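Side-chain contacts in putative vitamin-B12 independent methionine synthase family protein (Listeria monocytogenes, PDB 1YPX), which probably transfers a methyl group from 5-methyltetrahydropteroyltriglutamate to homocysteine, yielding methionine, and probably binds zinc: residues Ile49-Lys52 with Gln53-Gly57; Glu125-Gly128 with Asp129-Ala133; Gln350-Lys353 with Leu354-Val357. All coordinates share one frame; numbering follows the deposited sequence.

Interaction 1: Ile49-Lys52 with Gln53-Gly57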
ATOM      1  N   ILE A  49     -12.876  -8.197  10.942  1.00 56.95           N
ATOM      2  CA  ILE A  49     -11.417  -8.180  10.748  1.00 57.36           C
ATOM      3  C   ILE A  49     -10.751  -7.002  11.479  1.00 56.26           C
ATOM      4  O   ILE A  49      -9.561  -7.054  11.800  1.00 55.70           O
ATOM      5  CB  ILE A  49     -10.998  -8.137   9.221  1.00 57.45           C
ATOM      6  CG1 ILE A  49     -11.397  -6.802   8.578  1.00 56.57           C
ATOM      7  CG2 ILE A  49     -11.634  -9.310   8.467  1.00 57.97           C
ATOM      8  CD1 ILE A  49     -10.894  -6.632   7.151  1.00 55.87           C
ATOM      9  N   VAL A  50     -11.519  -5.941  11.728  1.00 55.70           N
ATOM     10  CA  VAL A  50     -10.998  -4.778  12.439  1.00 53.49           C
ATOM     11  C   VAL A  50     -10.605  -5.206  13.850  1.00 55.19           C
ATOM     12  O   VAL A  50      -9.497  -4.921  14.304  1.00 54.23           O
ATOM     13  CB  VAL A  50     -12.045  -3.642  12.549  1.00 51.33           C
ATOM     14  CG1 VAL A  50     -11.543  -2.558  13.501  1.00 46.21           C
ATOM     15  CG2 VAL A  50     -12.307  -3.048  11.184  1.00 50.46           C
ATOM     16  N   GLU A  51     -11.509  -5.895  14.545  1.00 56.62           N
ATOM     17  CA  GLU A  51     -11.204  -6.339  15.900  1.00 58.92           C
ATOM     18  C   GLU A  51     -10.042  -7.328  15.925  1.00 59.17           C
ATOM     19  O   GLU A  51      -9.159  -7.231  16.784  1.00 57.99           O
ATOM     20  CB  GLU A  51     -12.429  -6.969  16.579  1.00 61.78           C
ATOM     21  CG  GLU A  51     -13.077  -6.078  17.677  1.00 66.57           C
ATOM     22  CD  GLU A  51     -12.097  -5.639  18.780  1.00 68.94           C
ATOM     23  OE1 GLU A  51     -11.164  -4.861  18.481  1.00 71.05           O
ATOM     24  OE2 GLU A  51     -12.260  -6.064  19.949  1.00 70.00           O
ATOM     25  N   LYS A  52     -10.033  -8.262  14.977  1.00 58.79           N
ATOM     26  CA  LYS A  52      -8.976  -9.266  14.909  1.00 58.17           C
ATOM     27  C   LYS A  52      -7.571  -8.671  14.773  1.00 57.72           C
ATOM     28  O   LYS A  52      -6.612  -9.186  15.361  1.00 58.35           O
ATOM     29  CB  LYS A  52      -9.264 -10.254  13.773  1.00 58.82           C
ATOM     30  CG  LYS A  52     -10.527 -11.080  14.019  1.00 63.68           C
ATOM     31  CD  LYS A  52     -10.439 -11.893  15.334  1.00 64.91           C
ATOM     32  CE  LYS A  52     -11.837 -12.253  15.893  1.00 66.33           C
ATOM     33  NZ  LYS A  52     -11.870 -13.076  17.163  1.00 64.91           N
ATOM     34  N   GLN A  53      -7.447  -7.582  14.015  1.00 55.19           N
ATOM     35  CA  GLN A  53      -6.151  -6.934  13.842  1.00 52.79           C
ATOM     36  C   GLN A  53      -5.755  -6.338  15.193  1.00 52.64           C
ATOM     37  O   GLN A  53      -4.572  -6.214  15.532  1.00 52.19           O
ATOM     38  CB  GLN A  53      -6.228  -5.825  12.777  1.00 51.54           C
ATOM     39  CG  GLN A  53      -6.572  -6.279  11.358  1.00 48.57           C
ATOM     40  CD  GLN A  53      -6.595  -5.125  10.339  1.00 48.39           C
ATOM     41  OE1 GLN A  53      -5.601  -4.411  10.141  1.00 45.21           O
ATOM     42  NE2 GLN A  53      -7.735  -4.949   9.685  1.00 46.10           N
ATOM     43  N   LYS A  54      -6.760  -5.984  15.981  1.00 53.78           N
ATOM     44  CA  LYS A  54      -6.491  -5.405  17.287  1.00 53.34           C
ATOM     45  C   LYS A  54      -6.174  -6.499  18.311  1.00 51.87           C
ATOM     46  O   LYS A  54      -5.277  -6.328  19.142  1.00 52.04           O
ATOM     47  CB  LYS A  54      -7.676  -4.526  17.691  1.00 51.96           C
ATOM     48  CG  LYS A  54      -7.763  -3.305  16.776  1.00 50.93           C
ATOM     49  CD  LYS A  54      -9.180  -2.834  16.524  1.00 50.28           C
ATOM     50  CE  LYS A  54      -9.765  -2.143  17.719  1.00 49.03           C
ATOM     51  NZ  LYS A  54     -11.117  -1.640  17.389  1.00 48.02           N
ATOM     52  N   GLU A  55      -6.869  -7.630  18.218  1.00 49.26           N
ATOM     53  CA  GLU A  55      -6.620  -8.746  19.125  1.00 51.08           C
ATOM     54  C   GLU A  55      -5.258  -9.416  18.871  1.00 50.00           C
ATOM     55  O   GLU A  55      -4.785 -10.202  19.707  1.00 49.49           O
ATOM     56  CB  GLU A  55      -7.724  -9.810  19.025  1.00 52.89           C
ATOM     57  CG  GLU A  55      -9.083  -9.398  19.584  1.00 55.82           C
ATOM     58  CD  GLU A  55     -10.190 -10.389  19.232  1.00 59.63           C
ATOM     59  OE1 GLU A  55     -11.377  -9.986  19.249  1.00 58.90           O
ATOM     60  OE2 GLU A  55      -9.873 -11.569  18.944  1.00 60.12           O
ATOM     61  N   VAL A  56      -4.631  -9.142  17.723  1.00 46.46           N
ATOM     62  CA  VAL A  56      -3.323  -9.734  17.457  1.00 41.63           C
ATOM     63  C   VAL A  56      -2.245  -8.794  17.972  1.00 40.73           C
ATOM     64  O   VAL A  56      -1.131  -9.224  18.238  1.00 44.18           O
ATOM     65  CB  VAL A  56      -3.074 -10.045  15.937  1.00 42.16           C
ATOM     66  CG1 VAL A  56      -4.024 -11.135  15.469  1.00 37.46           C
ATOM     67  CG2 VAL A  56      -3.212  -8.785  15.083  1.00 39.54           C
ATOM     68  N   GLY A  57      -2.578  -7.513  18.122  1.00 39.02           N
ATOM     69  CA  GLY A  57      -1.616  -6.563  18.650  1.00 37.37           C
ATOM     70  C   GLY A  57      -1.308  -5.434  17.706  1.00 39.29           C
ATOM     71  O   GLY A  57      -0.675  -4.442  18.085  1.00 39.97           O
TER
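Val50 and Lys54 lie side by side and point the same way one turn apart on helix 35-56, with CG1 of Val50 3.8 Å from CD of Lys54. With Ile49 and Gln53, the valine and the lysine methylenes make up the close-packed flank of the contact. Val50 packs against Ile61 of strand 60-61, as do Gln53 and Lys54, so the aliphatic part of the lysine is shared between its own helix and the sheet. Gln53 runs extended beyond CG and its NE2 makes a weak bond to Ile49 O at 3.5 Å; the stronger partner of that amide is the carbonyl of Thr62. Ile49 O also accepts the backbone bond from Gln53 N (3.1 Å), and Glu51 O that from Glu55 N (2.7 Å).

The opposite character appears around Glu51 and Glu55, which are exposed to solvent. Bends at chi2 and chi3 carry the Lys54 chain back along the helix, where its NZ forms a salt bridge with OE1 of Glu51 (3.4 Å), the two side chains crossing at about a right angle; NZ also makes weak hydrogen bonds to the carbonyls of Ala126 and Val127. Lys52 and Glu55 instead run alongside each other, and NZ meets OE2 on its syn side at 3.1 Å, 23° out of the carboxylate plane. The helix ends in a Schellman motif, with Gly57 at positive phi (120°).

Glu51 OE2 and Glu55 OE1 come within 4.1 Å of each other, their carboxylate planes nearly perpendicular. Each acid has a lysine three residues along the helix, after Glu51 and before Glu55, and these two oppositely ordered ion pairs probably offset the repulsion between the carboxylates.

Interaction 2: Glu125-Gly128 with Asp129-Ala133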
ATOM      1  N   GLU A 125     -14.305   4.704  11.676  1.00 46.85           N
ATOM      2  CA  GLU A 125     -15.311   4.535  12.710  1.00 48.76           C
ATOM      3  C   GLU A 125     -15.008   3.319  13.578  1.00 47.41           C
ATOM      4  O   GLU A 125     -14.957   3.422  14.802  1.00 47.44           O
ATOM      5  CB  GLU A 125     -16.693   4.360  12.077  1.00 52.02           C
ATOM      6  CG  GLU A 125     -17.748   3.849  13.053  1.00 61.77           C
ATOM      7  CD  GLU A 125     -18.697   2.824  12.431  1.00 67.77           C
ATOM      8  OE1 GLU A 125     -18.204   1.856  11.792  1.00 68.60           O
ATOM      9  OE2 GLU A 125     -19.938   2.981  12.599  1.00 71.66           O
ATOM     10  N   ALA A 126     -14.805   2.173  12.935  1.00 45.19           N
ATOM     11  CA  ALA A 126     -14.535   0.922  13.638  1.00 43.34           C
ATOM     12  C   ALA A 126     -13.182   0.810  14.332  1.00 44.31           C
ATOM     13  O   ALA A 126     -13.032   0.032  15.269  1.00 41.94           O
ATOM     14  CB  ALA A 126     -14.692  -0.229  12.681  1.00 45.62           C
ATOM     15  N   VAL A 127     -12.199   1.581  13.877  1.00 45.68           N
ATOM     16  CA  VAL A 127     -10.865   1.523  14.450  1.00 46.13           C
ATOM     17  C   VAL A 127     -10.774   2.142  15.829  1.00 47.35           C
ATOM     18  O   VAL A 127     -10.187   1.560  16.741  1.00 47.27           O
ATOM     19  CB  VAL A 127      -9.849   2.214  13.541  1.00 47.60           C
ATOM     20  CG1 VAL A 127      -8.476   2.206  14.204  1.00 48.07           C
ATOM     21  CG2 VAL A 127      -9.799   1.495  12.194  1.00 46.39           C
ATOM     22  N   GLY A 128     -11.359   3.324  15.976  1.00 47.35           N
ATOM     23  CA  GLY A 128     -11.326   4.001  17.256  1.00 49.67           C
ATOM     24  C   GLY A 128     -10.193   4.999  17.376  1.00 52.19           C
ATOM     25  O   GLY A 128      -9.529   5.323  16.399  1.00 52.55           O
ATOM     26  N   ASP A 129      -9.959   5.485  18.587  1.00 55.88           N
ATOM     27  CA  ASP A 129      -8.915   6.465  18.812  1.00 58.53           C
ATOM     28  C   ASP A 129      -7.679   5.848  19.413  1.00 58.60           C
ATOM     29  O   ASP A 129      -6.671   6.529  19.583  1.00 59.14           O
ATOM     30  CB  ASP A 129      -9.426   7.571  19.732  1.00 64.44           C
ATOM     31  CG  ASP A 129      -9.996   7.029  21.051  1.00 70.05           C
ATOM     32  OD1 ASP A 129     -10.453   7.866  21.873  1.00 70.90           O
ATOM     33  OD2 ASP A 129      -9.986   5.782  21.258  1.00 70.57           O
ATOM     34  N   ASN A 130      -7.754   4.566  19.756  1.00 58.49           N
ATOM     35  CA  ASN A 130      -6.601   3.878  20.341  1.00 57.51           C
ATOM     36  C   ASN A 130      -5.765   3.158  19.280  1.00 55.88           C
ATOM     37  O   ASN A 130      -4.808   2.451  19.596  1.00 55.30           O
ATOM     38  CB  ASN A 130      -7.066   2.883  21.415  1.00 58.43           C
ATOM     39  CG  ASN A 130      -7.122   3.502  22.809  1.00 61.28           C
ATOM     40  OD1 ASN A 130      -6.090   3.921  23.361  1.00 60.31           O
ATOM     41  ND2 ASN A 130      -8.328   3.566  23.389  1.00 61.00           N
ATOM     42  N   HIS A 131      -6.130   3.351  18.017  1.00 54.41           N
ATOM     43  CA  HIS A 131      -5.426   2.723  16.909  1.00 52.06           C
ATOM     44  C   HIS A 131      -5.455   3.667  15.721  1.00 49.85           C
ATOM     45  O   HIS A 131      -6.167   4.672  15.747  1.00 50.14           O
ATOM     46  CB  HIS A 131      -6.106   1.411  16.524  1.00 52.07           C
ATOM     47  CG  HIS A 131      -6.348   0.491  17.676  1.00 52.61           C
ATOM     48  ND1 HIS A 131      -7.299   0.742  18.644  1.00 53.10           N
ATOM     49  CD2 HIS A 131      -5.753  -0.674  18.024  1.00 52.76           C
ATOM     50  CE1 HIS A 131      -7.278  -0.231  19.537  1.00 52.64           C
ATOM     51  NE2 HIS A 131      -6.348  -1.102  19.185  1.00 52.66           N
ATOM     52  N   VAL A 132      -4.695   3.347  14.678  1.00 46.68           N
ATOM     53  CA  VAL A 132      -4.674   4.198  13.493  1.00 46.47           C
ATOM     54  C   VAL A 132      -5.225   3.482  12.260  1.00 44.36           C
ATOM     55  O   VAL A 132      -4.843   2.355  11.955  1.00 46.30           O
ATOM     56  CB  VAL A 132      -3.245   4.714  13.174  1.00 47.99           C
ATOM     57  CG1 VAL A 132      -3.277   5.555  11.908  1.00 48.44           C
ATOM     58  CG2 VAL A 132      -2.708   5.537  14.326  1.00 46.51           C
ATOM     59  N   ALA A 133      -6.128   4.144  11.550  1.00 41.89           N
ATOM     60  CA  ALA A 133      -6.715   3.559  10.353  1.00 40.64           C
ATOM     61  C   ALA A 133      -5.757   3.721   9.181  1.00 38.33           C
ATOM     62  O   ALA A 133      -5.319   4.828   8.892  1.00 38.78           O
ATOM     63  CB  ALA A 133      -8.054   4.231  10.032  1.00 37.51           C
TER
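From Val127, whose side chain meets His131 and Ala133, the backbone leaves helix 116-127 at Gly128 with positive phi (95°), passes through a short loop at Asp129-His131 and enters strand 132-138. No hydrogen bond joins the residues before the turn to those after it, and the contact rests on apolar touching round the turn. Gly128 is the first residue to leave helical angles.

The two methyl groups of Val127 divide the work. CG1, anti to the backbone N (chi1 177°), is directed at the loop and comes 3.4 Å from CB of His131 and 3.7 Å from the carbonyl carbon C of the same residue. CG2, beside the backbone N, serves the strand and lies 3.9 Å from CB of Ala133. One valine thus bridges the last loop residue and the second residue of the strand, while Val132 between them directs its side chain away from the helix end.

The His131 ring meets the end of the helix obliquely. Its CB faces the valine, and its ND1 stands 3.6 Å from Val127 O without a hydrogen bond between them. Asp129 and Asn130 form the exposed tip of the loop.

Helix 35-56 flanks this turn, with Val50 against Ala126 and Lys54 against the His131 ring. Ile61 of strand 60-61 touches both Val127 and His131, and Val132 hydrogen-bonds through its backbone to Lys59 and Ile61, while Ala133 touches Phe120 and Leu123 of helix 116-127. The turn therefore delivers the chain from an outer helix into the parallel sheet, beside strand 60-61.

Interaction 3: Gln350-Lys353 with Leu354-Val357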
ATOM      1  N   GLN A 350      -3.024 -16.945   9.175  1.00 69.14           N
ATOM      2  CA  GLN A 350      -2.877 -15.506   8.927  1.00 67.73           C
ATOM      3  C   GLN A 350      -2.607 -14.686  10.191  1.00 67.29           C
ATOM      4  O   GLN A 350      -1.536 -14.082  10.349  1.00 66.71           O
ATOM      5  CB  GLN A 350      -4.143 -14.963   8.234  1.00 68.01           C
ATOM      6  CG  GLN A 350      -4.118 -13.461   7.873  1.00 64.57           C
ATOM      7  CD  GLN A 350      -5.449 -12.953   7.310  1.00 62.33           C
ATOM      8  OE1 GLN A 350      -6.478 -13.007   7.973  1.00 61.66           O
ATOM      9  NE2 GLN A 350      -5.421 -12.452   6.085  1.00 61.65           N
ATOM     10  N   TRP A 351      -3.589 -14.662  11.087  1.00 65.84           N
ATOM     11  CA  TRP A 351      -3.456 -13.903  12.320  1.00 65.41           C
ATOM     12  C   TRP A 351      -2.313 -14.415  13.183  1.00 63.93           C
ATOM     13  O   TRP A 351      -1.718 -13.658  13.948  1.00 62.81           O
ATOM     14  CB  TRP A 351      -4.783 -13.912  13.093  1.00 66.06           C
ATOM     15  CG  TRP A 351      -5.894 -13.157  12.358  1.00 66.92           C
ATOM     16  CD1 TRP A 351      -5.897 -11.828  11.987  1.00 65.05           C
ATOM     17  CD2 TRP A 351      -7.134 -13.703  11.883  1.00 65.77           C
ATOM     18  NE1 TRP A 351      -7.059 -11.527  11.315  1.00 65.36           N
ATOM     19  CE2 TRP A 351      -7.832 -12.655  11.236  1.00 66.16           C
ATOM     20  CE3 TRP A 351      -7.720 -14.974  11.939  1.00 66.89           C
ATOM     21  CZ2 TRP A 351      -9.091 -12.844  10.651  1.00 68.02           C
ATOM     22  CZ3 TRP A 351      -8.976 -15.162  11.353  1.00 68.53           C
ATOM     23  CH2 TRP A 351      -9.644 -14.101  10.719  1.00 68.86           C
ATOM     24  N   ASP A 352      -1.986 -15.694  13.052  1.00 63.74           N
ATOM     25  CA  ASP A 352      -0.888 -16.241  13.837  1.00 63.00           C
ATOM     26  C   ASP A 352       0.424 -15.613  13.381  1.00 60.97           C
ATOM     27  O   ASP A 352       1.269 -15.231  14.201  1.00 60.90           O
ATOM     28  CB  ASP A 352      -0.841 -17.763  13.710  1.00 66.57           C
ATOM     29  CG  ASP A 352      -1.838 -18.445  14.627  1.00 69.99           C
ATOM     30  OD1 ASP A 352      -1.879 -19.700  14.644  1.00 71.98           O
ATOM     31  OD2 ASP A 352      -2.578 -17.712  15.335  1.00 69.73           O
ATOM     32  N   LYS A 353       0.595 -15.497  12.071  1.00 56.70           N
ATOM     33  CA  LYS A 353       1.799 -14.880  11.556  1.00 53.21           C
ATOM     34  C   LYS A 353       1.831 -13.397  11.940  1.00 50.83           C
ATOM     35  O   LYS A 353       2.901 -12.794  12.004  1.00 46.81           O
ATOM     36  CB  LYS A 353       1.869 -15.048  10.040  1.00 55.03           C
ATOM     37  CG  LYS A 353       2.126 -16.476   9.606  1.00 57.31           C
ATOM     38  CD  LYS A 353       2.151 -16.587   8.094  1.00 60.49           C
ATOM     39  CE  LYS A 353       3.038 -17.738   7.639  1.00 62.73           C
ATOM     40  NZ  LYS A 353       4.463 -17.520   8.057  1.00 62.85           N
ATOM     41  N   LEU A 354       0.661 -12.809  12.201  1.00 49.39           N
ATOM     42  CA  LEU A 354       0.603 -11.398  12.596  1.00 47.78           C
ATOM     43  C   LEU A 354       1.063 -11.204  14.034  1.00 47.49           C
ATOM     44  O   LEU A 354       1.815 -10.280  14.333  1.00 45.13           O
ATOM     45  CB  LEU A 354      -0.810 -10.833  12.431  1.00 45.87           C
ATOM     46  CG  LEU A 354      -1.240 -10.460  11.007  1.00 44.23           C
ATOM     47  CD1 LEU A 354      -2.645  -9.878  11.032  1.00 42.99           C
ATOM     48  CD2 LEU A 354      -0.258  -9.462  10.420  1.00 40.04           C
ATOM     49  N   ARG A 355       0.608 -12.088  14.917  1.00 49.79           N
ATOM     50  CA  ARG A 355       0.985 -12.032  16.316  1.00 49.89           C
ATOM     51  C   ARG A 355       2.488 -12.308  16.334  1.00 49.97           C
ATOM     52  O   ARG A 355       3.216 -11.857  17.221  1.00 51.55           O
ATOM     53  CB  ARG A 355       0.234 -13.111  17.102  1.00 52.66           C
ATOM     54  CG  ARG A 355      -1.152 -13.435  16.542  1.00 57.56           C
ATOM     55  CD  ARG A 355      -1.938 -14.383  17.448  1.00 60.31           C
ATOM     56  NE  ARG A 355      -2.644 -13.669  18.508  1.00 64.03           N
ATOM     57  CZ  ARG A 355      -3.966 -13.532  18.562  1.00 66.15           C
ATOM     58  NH1 ARG A 355      -4.536 -12.861  19.567  1.00 65.03           N
ATOM     59  NH2 ARG A 355      -4.718 -14.082  17.613  1.00 66.88           N
ATOM     60  N   TYR A 356       2.950 -13.053  15.336  1.00 48.49           N
ATOM     61  CA  TYR A 356       4.369 -13.377  15.220  1.00 48.11           C
ATOM     62  C   TYR A 356       5.142 -12.081  14.919  1.00 46.17           C
ATOM     63  O   TYR A 356       6.228 -11.847  15.460  1.00 44.92           O
ATOM     64  CB  TYR A 356       4.569 -14.403  14.102  1.00 50.62           C
ATOM     65  CG  TYR A 356       5.963 -14.989  14.010  1.00 53.84           C
ATOM     66  CD1 TYR A 356       6.578 -15.148  12.771  1.00 54.48           C
ATOM     67  CD2 TYR A 356       6.644 -15.435  15.147  1.00 53.24           C
ATOM     68  CE1 TYR A 356       7.825 -15.736  12.652  1.00 55.57           C
ATOM     69  CE2 TYR A 356       7.902 -16.029  15.037  1.00 55.55           C
ATOM     70  CZ  TYR A 356       8.483 -16.178  13.781  1.00 55.58           C
ATOM     71  OH  TYR A 356       9.708 -16.791  13.642  1.00 56.38           O
ATOM     72  N   VAL A 357       4.572 -11.246  14.052  1.00 45.53           N
ATOM     73  CA  VAL A 357       5.170  -9.959  13.714  1.00 45.31           C
ATOM     74  C   VAL A 357       5.171  -9.078  14.971  1.00 45.35           C
ATOM     75  O   VAL A 357       6.156  -8.408  15.273  1.00 43.34           O
ATOM     76  CB  VAL A 357       4.362  -9.242  12.608  1.00 46.46           C
ATOM     77  CG1 VAL A 357       4.868  -7.816  12.445  1.00 46.38           C
ATOM     78  CG2 VAL A 357       4.470 -10.009  11.281  1.00 44.69           C
TER
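Trp351 meets Leu354 three residues on, its indole CD1 3.9 Å from the leucine CD1, which approaches the ring obliquely. The end of the Gln350 side chain reaches one face of the same indole, toward its rim. From the neighbouring helix 35-56, Tyr48, Lys52 and Val56 also touch the tryptophan. The second aromatic, Tyr356, begins close to the backbone, its CB 3.1 Å from Lys353 O. With CG anti to the backbone N (chi1 -171°), its ring then leads away from the first turn, and its hydroxyl makes a weak hydrogen bond to the carbonyl of Asp308.

The side chains of Asp352 and Arg355 cross obliquely, and their carboxylate and guanidinium planes stand 69° apart. OD2 and NH2 remain 4.8 Å from each other, too far for a salt bridge, though their opposite charges may still attract. Lys353, by contrast, is buried and its NZ is gripped by Glu307 and Thr300. Its backbone O accepts a bond from Val357 N at 3.1 Å, and Asp352 O one from Tyr356 N at 3.0 Å.

Lys353, Tyr356 and Val357 rest on Ile299 of strand 293-299, while Trp351 and Arg355 face helix 35-56. A late helix packed both on the sheet and beside an early helix is how the outer layer of a TIM-barrel-like fold closes.

Interactions 1 and 3 are turns of two adjoining helices, 35-56 and 347-364, and they touch directly, Val56 meeting Arg355 among other pairs. Interaction 2 is instead a helix-to-strand turn and touches interaction 1 on another flank. Residues 49-57 thus stand between the other two, whose nearest atoms are about 12 Å apart. All three are partly buried near the periphery of the chain, each with a buried flank and an exposed one. Charge pairing marks interaction 1 and apolar contact without hydrogen bonds marks interaction 2, whereas interaction 3 combines an aromatic-aliphatic contact with a lysine whose ionic partner lies beyond its segments.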